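Local structure of uncharacterized protein (Actinomyces odontolyticus, 4MJG) at residues Y63-F77 with F123-L137. The protein is of unknown function, a DUF4853-family protein that is probably a lipoprotein in its natural form. Numbering follows the deposited sequence.
Sequences YRVVGYTTVAPSMSF and FSEDSIAVRSRSACL. With SO4 (sulfate ion), chain C; SO4 (sulfate ion), chain D.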
loop_
_atom_site.group_PDB
_atom_site.type_symbol
_atom_site.label_atom_id
_atom_site.label_comp_id
_atom_site.label_asym_id
_atom_site.label_seq_id
_atom_site.Cartn_x
_atom_site.Cartn_y
_atom_site.Cartn_z
ATOM N N TYR A 63 1.473 17.073 0.929
ATOM C CA TYR A 63 1.796 15.987 0.027
ATOM C C TYR A 63 1.279 14.657 0.558
ATOM O O TYR A 63 1.222 14.428 1.769
ATOM C CB TYR A 63 3.303 15.894 -0.175
ATOM C CG TYR A 63 3.881 16.992 -1.028
ATOM C CD1 TYR A 63 3.638 17.033 -2.395
ATOM C CD2 TYR A 63 4.690 17.975 -0.476
ATOM C CE1 TYR A 63 4.180 18.033 -3.189
ATOM C CE2 TYR A 63 5.237 18.975 -1.261
ATOM C CZ TYR A 63 4.977 18.998 -2.618
ATOM O OH TYR A 63 5.518 19.983 -3.410
ATOM N N ARG A 64 0.925 13.789 -0.381
ATOM C CA ARG A 64 0.370 12.482 -0.101
ATOM C C ARG A 64 1.273 11.455 -0.763
ATOM O O ARG A 64 1.829 11.721 -1.823
ATOM C CB ARG A 64 -1.021 12.406 -0.720
ATOM C CG ARG A 64 -1.806 11.168 -0.364
ATOM C CD ARG A 64 -3.073 11.065 -1.201
ATOM N NE ARG A 64 -3.893 12.275 -1.144
ATOM C CZ ARG A 64 -4.629 12.653 -0.100
ATOM N NH1 ARG A 64 -4.655 11.938 1.024
ATOM N NH2 ARG A 64 -5.335 13.774 -0.173
ATOM N N VAL A 65 1.410 10.282 -0.161
ATOM C CA VAL A 65 2.228 9.229 -0.763
ATOM C C VAL A 65 1.413 7.961 -1.047
ATOM O O VAL A 65 0.872 7.319 -0.135
ATOM C CB VAL A 65 3.507 8.928 0.061
ATOM C CG1 VAL A 65 3.188 8.498 1.485
ATOM C CG2 VAL A 65 4.359 7.877 -0.635
ATOM N N VAL A 66 1.315 7.639 -2.336
ATOM C CA VAL A 66 0.780 6.368 -2.795
ATOM C C VAL A 66 1.954 5.399 -2.837
ATOM O O VAL A 66 2.969 5.682 -3.475
ATOM C CB VAL A 66 0.167 6.489 -4.208
ATOM C CG1 VAL A 66 -0.251 5.126 -4.738
ATOM C CG2 VAL A 66 -1.011 7.458 -4.205
ATOM N N GLY A 67 1.825 4.264 -2.163
ATOM C CA GLY A 67 2.927 3.303 -2.068
ATOM C C GLY A 67 2.994 2.350 -3.244
ATOM O O GLY A 67 2.312 2.537 -4.256
ATOM N N TYR A 68 3.829 1.323 -3.109
ATOM C CA TYR A 68 3.901 0.261 -4.108
ATOM C C TYR A 68 2.557 -0.413 -4.209
ATOM O O TYR A 68 1.812 -0.484 -3.230
ATOM C CB TYR A 68 4.948 -0.784 -3.729
ATOM C CG TYR A 68 6.365 -0.377 -4.046
ATOM C CD1 TYR A 68 6.940 -0.672 -5.280
ATOM C CD2 TYR A 68 7.136 0.285 -3.107
ATOM C CE1 TYR A 68 8.240 -0.307 -5.574
ATOM C CE2 TYR A 68 8.430 0.654 -3.391
ATOM C CZ TYR A 68 8.976 0.356 -4.628
ATOM O OH TYR A 68 10.262 0.728 -4.903
ATOM N N THR A 69 2.235 -0.885 -5.406
ATOM C CA THR A 69 1.068 -1.719 -5.601
ATOM C C THR A 69 1.588 -3.114 -5.902
ATOM O O THR A 69 2.328 -3.294 -6.860
ATOM C CB THR A 69 0.210 -1.212 -6.766
ATOM O OG1 THR A 69 -0.210 0.140 -6.503
ATOM C CG2 THR A 69 -1.007 -2.100 -6.955
ATOM N N THR A 70 1.249 -4.082 -5.052
ATOM C CA THR A 70 1.685 -5.462 -5.253
ATOM C C THR A 70 0.498 -6.388 -5.402
ATOM O O THR A 70 -0.579 -6.121 -4.870
ATOM C CB THR A 70 2.580 -5.971 -4.107
ATOM O OG1 THR A 70 1.857 -5.970 -2.871
ATOM C CG2 THR A 70 3.804 -5.099 -3.974
ATOM N N VAL A 71 0.712 -7.484 -6.125
ATOM C CA VAL A 71 -0.357 -8.403 -6.486
ATOM C C VAL A 71 0.002 -9.831 -6.092
ATOM O O VAL A 71 1.050 -10.342 -6.481
ATOM C CB VAL A 71 -0.642 -8.338 -7.999
ATOM C CG1 VAL A 71 -1.677 -9.378 -8.404
ATOM C CG2 VAL A 71 -1.136 -6.950 -8.368
ATOM N N ALA A 72 -0.881 -10.461 -5.322
ATOM C CA ALA A 72 -0.736 -11.856 -4.939
ATOM C C ALA A 72 -1.795 -12.670 -5.664
ATOM O O ALA A 72 -2.763 -12.108 -6.161
ATOM C CB ALA A 72 -0.909 -12.005 -3.438
ATOM N N PRO A 73 -1.624 -13.999 -5.725
ATOM C CA PRO A 73 -2.689 -14.816 -6.317
ATOM C C PRO A 73 -3.974 -14.772 -5.485
ATOM O O PRO A 73 -3.940 -14.376 -4.313
ATOM C CB PRO A 73 -2.085 -16.224 -6.338
ATOM C CG PRO A 73 -0.604 -16.008 -6.280
ATOM C CD PRO A 73 -0.421 -14.794 -5.421
ATOM N N SER A 74 -5.091 -15.176 -6.087
ATOM C CA SER A 74 -6.406 -14.957 -5.481
ATOM C C SER A 74 -6.703 -15.904 -4.323
ATOM O O SER A 74 -6.102 -16.973 -4.202
ATOM C CB SER A 74 -7.518 -15.071 -6.531
ATOM O OG SER A 74 -8.744 -14.563 -6.024
HETATM N N MSE A 75 -7.631 -15.477 -3.471
HETATM C CA MSE A 75 -8.184 -16.311 -2.407
HETATM C C MSE A 75 -9.605 -15.855 -2.220
HETATM O O MSE A 75 -9.954 -14.739 -2.603
HETATM C CB MSE A 75 -7.332 -16.212 -1.132
HETATM C CG MSE A 75 -7.758 -15.123 -0.149
HETATM SE SE MSE A 75 -6.228 -14.585 0.973
HETATM C CE MSE A 75 -6.416 -15.920 2.400
ATOM N N SER A 76 -10.445 -16.706 -1.640
ATOM C CA SER A 76 -11.847 -16.345 -1.430
ATOM C C SER A 76 -11.926 -15.099 -0.547
ATOM O O SER A 76 -11.128 -14.938 0.378
ATOM C CB SER A 76 -12.629 -17.500 -0.797
ATOM O OG SER A 76 -12.320 -17.647 0.579
ATOM N N PHE A 77 -12.879 -14.219 -0.840
ATOM C CA PHE A 77 -13.015 -12.970 -0.097
ATOM C C PHE A 77 -13.183 -13.211 1.403
ATOM O O PHE A 77 -12.594 -12.513 2.221
ATOM C CB PHE A 77 -14.188 -12.139 -0.624
ATOM C CG PHE A 77 -14.279 -10.782 -0.000
ATOM C CD1 PHE A 77 -13.448 -9.759 -0.430
ATOM C CD2 PHE A 77 -15.169 -10.533 1.036
ATOM C CE1 PHE A 77 -13.508 -8.506 0.151
ATOM C CE2 PHE A 77 -15.237 -9.282 1.622
ATOM C CZ PHE A 77 -14.404 -8.268 1.179
ATOM N N PHE A 123 -9.767 -7.362 -3.570
ATOM C CA PHE A 123 -10.086 -8.699 -4.050
ATOM C C PHE A 123 -10.600 -8.658 -5.481
ATOM O O PHE A 123 -11.328 -7.742 -5.865
ATOM C CB PHE A 123 -11.136 -9.373 -3.159
ATOM C CG PHE A 123 -11.802 -10.556 -3.803
ATOM C CD1 PHE A 123 -11.214 -11.814 -3.756
ATOM C CD2 PHE A 123 -13.005 -10.407 -4.480
ATOM C CE1 PHE A 123 -11.821 -12.901 -4.357
ATOM C CE2 PHE A 123 -13.618 -11.493 -5.085
ATOM C CZ PHE A 123 -13.024 -12.740 -5.023
ATOM N N SER A 124 -10.198 -9.655 -6.262
ATOM C CA SER A 124 -10.841 -9.971 -7.533
ATOM C C SER A 124 -10.613 -11.457 -7.793
ATOM O O SER A 124 -9.838 -12.102 -7.088
ATOM C CB SER A 124 -10.289 -9.112 -8.677
ATOM O OG SER A 124 -9.120 -9.674 -9.232
ATOM N N GLU A 125 -11.285 -11.999 -8.801
ATOM C CA GLU A 125 -11.177 -13.426 -9.093
ATOM C C GLU A 125 -9.765 -13.800 -9.562
ATOM O O GLU A 125 -9.271 -14.889 -9.256
ATOM C CB GLU A 125 -12.238 -13.835 -10.121
ATOM C CG GLU A 125 -13.649 -13.930 -9.546
ATOM C CD GLU A 125 -13.810 -15.100 -8.591
ATOM O OE1 GLU A 125 -13.463 -16.240 -8.964
ATOM O OE2 GLU A 125 -14.290 -14.882 -7.464
ATOM N N ASP A 126 -9.113 -12.886 -10.280
ATOM C CA ASP A 126 -7.752 -13.106 -10.780
ATOM C C ASP A 126 -6.685 -13.025 -9.689
ATOM O O ASP A 126 -5.762 -13.841 -9.659
ATOM C CB ASP A 126 -7.411 -12.096 -11.884
ATOM C CG ASP A 126 -8.166 -12.357 -13.176
ATOM O OD1 ASP A 126 -9.296 -12.887 -13.117
ATOM O OD2 ASP A 126 -7.627 -12.027 -14.253
ATOM N N SER A 127 -6.805 -12.039 -8.804
ATOM C CA SER A 127 -5.726 -11.729 -7.869
ATOM C C SER A 127 -6.163 -10.824 -6.719
ATOM O O SER A 127 -7.330 -10.430 -6.634
ATOM C CB SER A 127 -4.608 -11.033 -8.635
ATOM O OG SER A 127 -5.012 -9.731 -9.024
ATOM N N ILE A 128 -5.212 -10.511 -5.837
ATOM C CA ILE A 128 -5.426 -9.576 -4.728
ATOM C C ILE A 128 -4.386 -8.465 -4.761
ATOM O O ILE A 128 -3.198 -8.712 -4.560
ATOM C CB ILE A 128 -5.345 -10.277 -3.361
ATOM C CG1 ILE A 128 -6.484 -11.288 -3.221
ATOM C CG2 ILE A 128 -5.414 -9.256 -2.227
ATOM C CD1 ILE A 128 -6.201 -12.355 -2.191
ATOM N N ALA A 129 -4.842 -7.243 -5.008
ATOM C CA ALA A 129 -3.956 -6.096 -5.100
ATOM C C ALA A 129 -3.866 -5.384 -3.751
ATOM O O ALA A 129 -4.880 -5.109 -3.118
ATOM C CB ALA A 129 -4.454 -5.141 -6.175
ATOM N N VAL A 130 -2.646 -5.082 -3.320
ATOM C CA VAL A 130 -2.413 -4.358 -2.068
ATOM C C VAL A 130 -1.827 -2.994 -2.399
ATOM O O VAL A 130 -0.735 -2.902 -2.965
ATOM C CB VAL A 130 -1.459 -5.123 -1.137
ATOM C CG1 VAL A 130 -1.358 -4.424 0.208
ATOM C CG2 VAL A 130 -1.944 -6.549 -0.947
ATOM N N ARG A 131 -2.575 -1.944 -2.068
ATOM C CA ARG A 131 -2.222 -0.574 -2.424
ATOM C C ARG A 131 -2.290 0.300 -1.160
ATOM O O ARG A 131 -3.115 0.081 -0.275
ATOM C CB ARG A 131 -3.161 -0.064 -3.528
ATOM C CG ARG A 131 -3.052 1.424 -3.844
ATOM C CD ARG A 131 -3.712 1.761 -5.176
ATOM N NE ARG A 131 -3.769 3.202 -5.429
ATOM C CZ ARG A 131 -4.625 4.049 -4.851
ATOM N NH1 ARG A 131 -5.514 3.624 -3.954
ATOM N NH2 ARG A 131 -4.586 5.344 -5.165
ATOM N N SER A 132 -1.392 1.263 -1.051
ATOM C CA SER A 132 -1.402 2.188 0.084
ATOM C C SER A 132 -1.561 3.610 -0.408
ATOM O O SER A 132 -1.152 3.937 -1.516
ATOM C CB SER A 132 -0.130 2.041 0.923
ATOM O OG SER A 132 0.951 2.749 0.355
ATOM N N ARG A 133 -2.180 4.447 0.418
ATOM C CA ARG A 133 -2.391 5.846 0.089
ATOM C C ARG A 133 -2.466 6.627 1.399
ATOM O O ARG A 133 -3.491 6.633 2.073
ATOM C CB ARG A 133 -3.665 6.011 -0.734
ATOM C CG ARG A 133 -4.003 7.451 -1.089
ATOM C CD ARG A 133 -5.113 7.531 -2.128
ATOM N NE ARG A 133 -5.416 8.910 -2.518
ATOM C CZ ARG A 133 -6.277 9.713 -1.894
ATOM N NH1 ARG A 133 -6.943 9.303 -0.820
ATOM N NH2 ARG A 133 -6.469 10.949 -2.340
ATOM N N SER A 134 -1.365 7.272 1.761
ATOM C CA SER A 134 -1.280 8.001 3.027
ATOM C C SER A 134 -2.311 9.117 3.113
ATOM O O SER A 134 -2.907 9.510 2.110
ATOM C CB SER A 134 0.109 8.624 3.200
ATOM O OG SER A 134 0.212 9.827 2.454
ATOM N N ALA A 135 -2.496 9.627 4.328
ATOM C CA ALA A 135 -3.230 10.865 4.542
ATOM C C ALA A 135 -2.385 12.004 4.007
ATOM O O ALA A 135 -1.211 11.807 3.685
ATOM C CB ALA A 135 -3.499 11.064 6.024
ATOM N N CYS A 136 -2.975 13.189 3.906
ATOM C CA CYS A 136 -2.237 14.371 3.464
ATOM C C CYS A 136 -1.254 14.779 4.559
ATOM O O CYS A 136 -1.624 14.852 5.727
ATOM C CB CYS A 136 -3.191 15.522 3.147
ATOM S SG CYS A 136 -2.465 16.847 2.150
ATOM N N LEU A 137 -0.004 15.031 4.180
ATOM C CA LEU A 137 1.057 15.304 5.147
ATOM C C LEU A 137 1.675 16.684 4.937
ATOM O O LEU A 137 1.850 17.119 3.803
ATOM C CB LEU A 137 2.143 14.231 5.044
ATOM C CG LEU A 137 1.644 12.804 5.278
ATOM C CD1 LEU A 137 2.681 11.780 4.842
ATOM C CD2 LEU A 137 1.265 12.601 6.735
HETATM S S SO4 C . -6.663 13.389 3.792
HETATM O O1 SO4 C . -5.562 13.466 4.782
HETATM O O2 SO4 C . -6.831 12.003 3.297
HETATM O O3 SO4 C . -7.922 13.809 4.446
HETATM O O4 SO4 C . -6.363 14.298 2.665
HETATM S S SO4 D . -6.189 8.930 -6.147
HETATM O O1 SO4 D . -7.081 7.938 -5.501
HETATM O O2 SO4 D . -6.785 10.286 -6.053
HETATM O O3 SO4 D . -4.872 8.908 -5.468
HETATM O O4 SO4 D . -6.011 8.569 -7.572
HETATM O O HOH W 1 1.166 5.169 1.635
HETATM O O HOH W 2 1.881 -3.187 -1.741
#
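Arg64 reaches Ser134 through a hydrogen bond from NH1 to Ser134 O (3.2 Å), in the carbonyl plane and on a lone pair; NH1 and NH2 also bind a sulfate, probably crystallisation-derived, whose O1 takes the Cys136 N-H. A bend at chi3 (-53°) turns this guanidinium flat onto that of Arg133, planes 17° apart and centres 3.8 Å apart, while Arg133 NE donates to a second sulfate. Replacing Arg64 by alanine removes the guanidinium, which is likely to leave Ser134 O without this side-chain donor, the sulfate without two donor groups and Arg133 without its stacking partner. Ser134 OG substitutes for a backbone acceptor: Val65 N donates to it (2.9 Å, 175° at the hydrogen), and it donates to Ala135 O. Strands 69-73 and 127-133 pair antiparallel through two bonds each at Thr70-Val130 and Ala72-Ile128. Beyond them Ser74 OG donates to Ser124 O (2.9 Å), and Phe77 meets Phe123 offset edge-to-face, its CB making a CH-pi contact over the Phe123 face. Thus backbone bonds join two neighbouring sheet strands, their register shifting by one on either side of Val66, and near the Cys55-Cys136 disulfide stacked arginines add a contact whose like charges the anions probably offset.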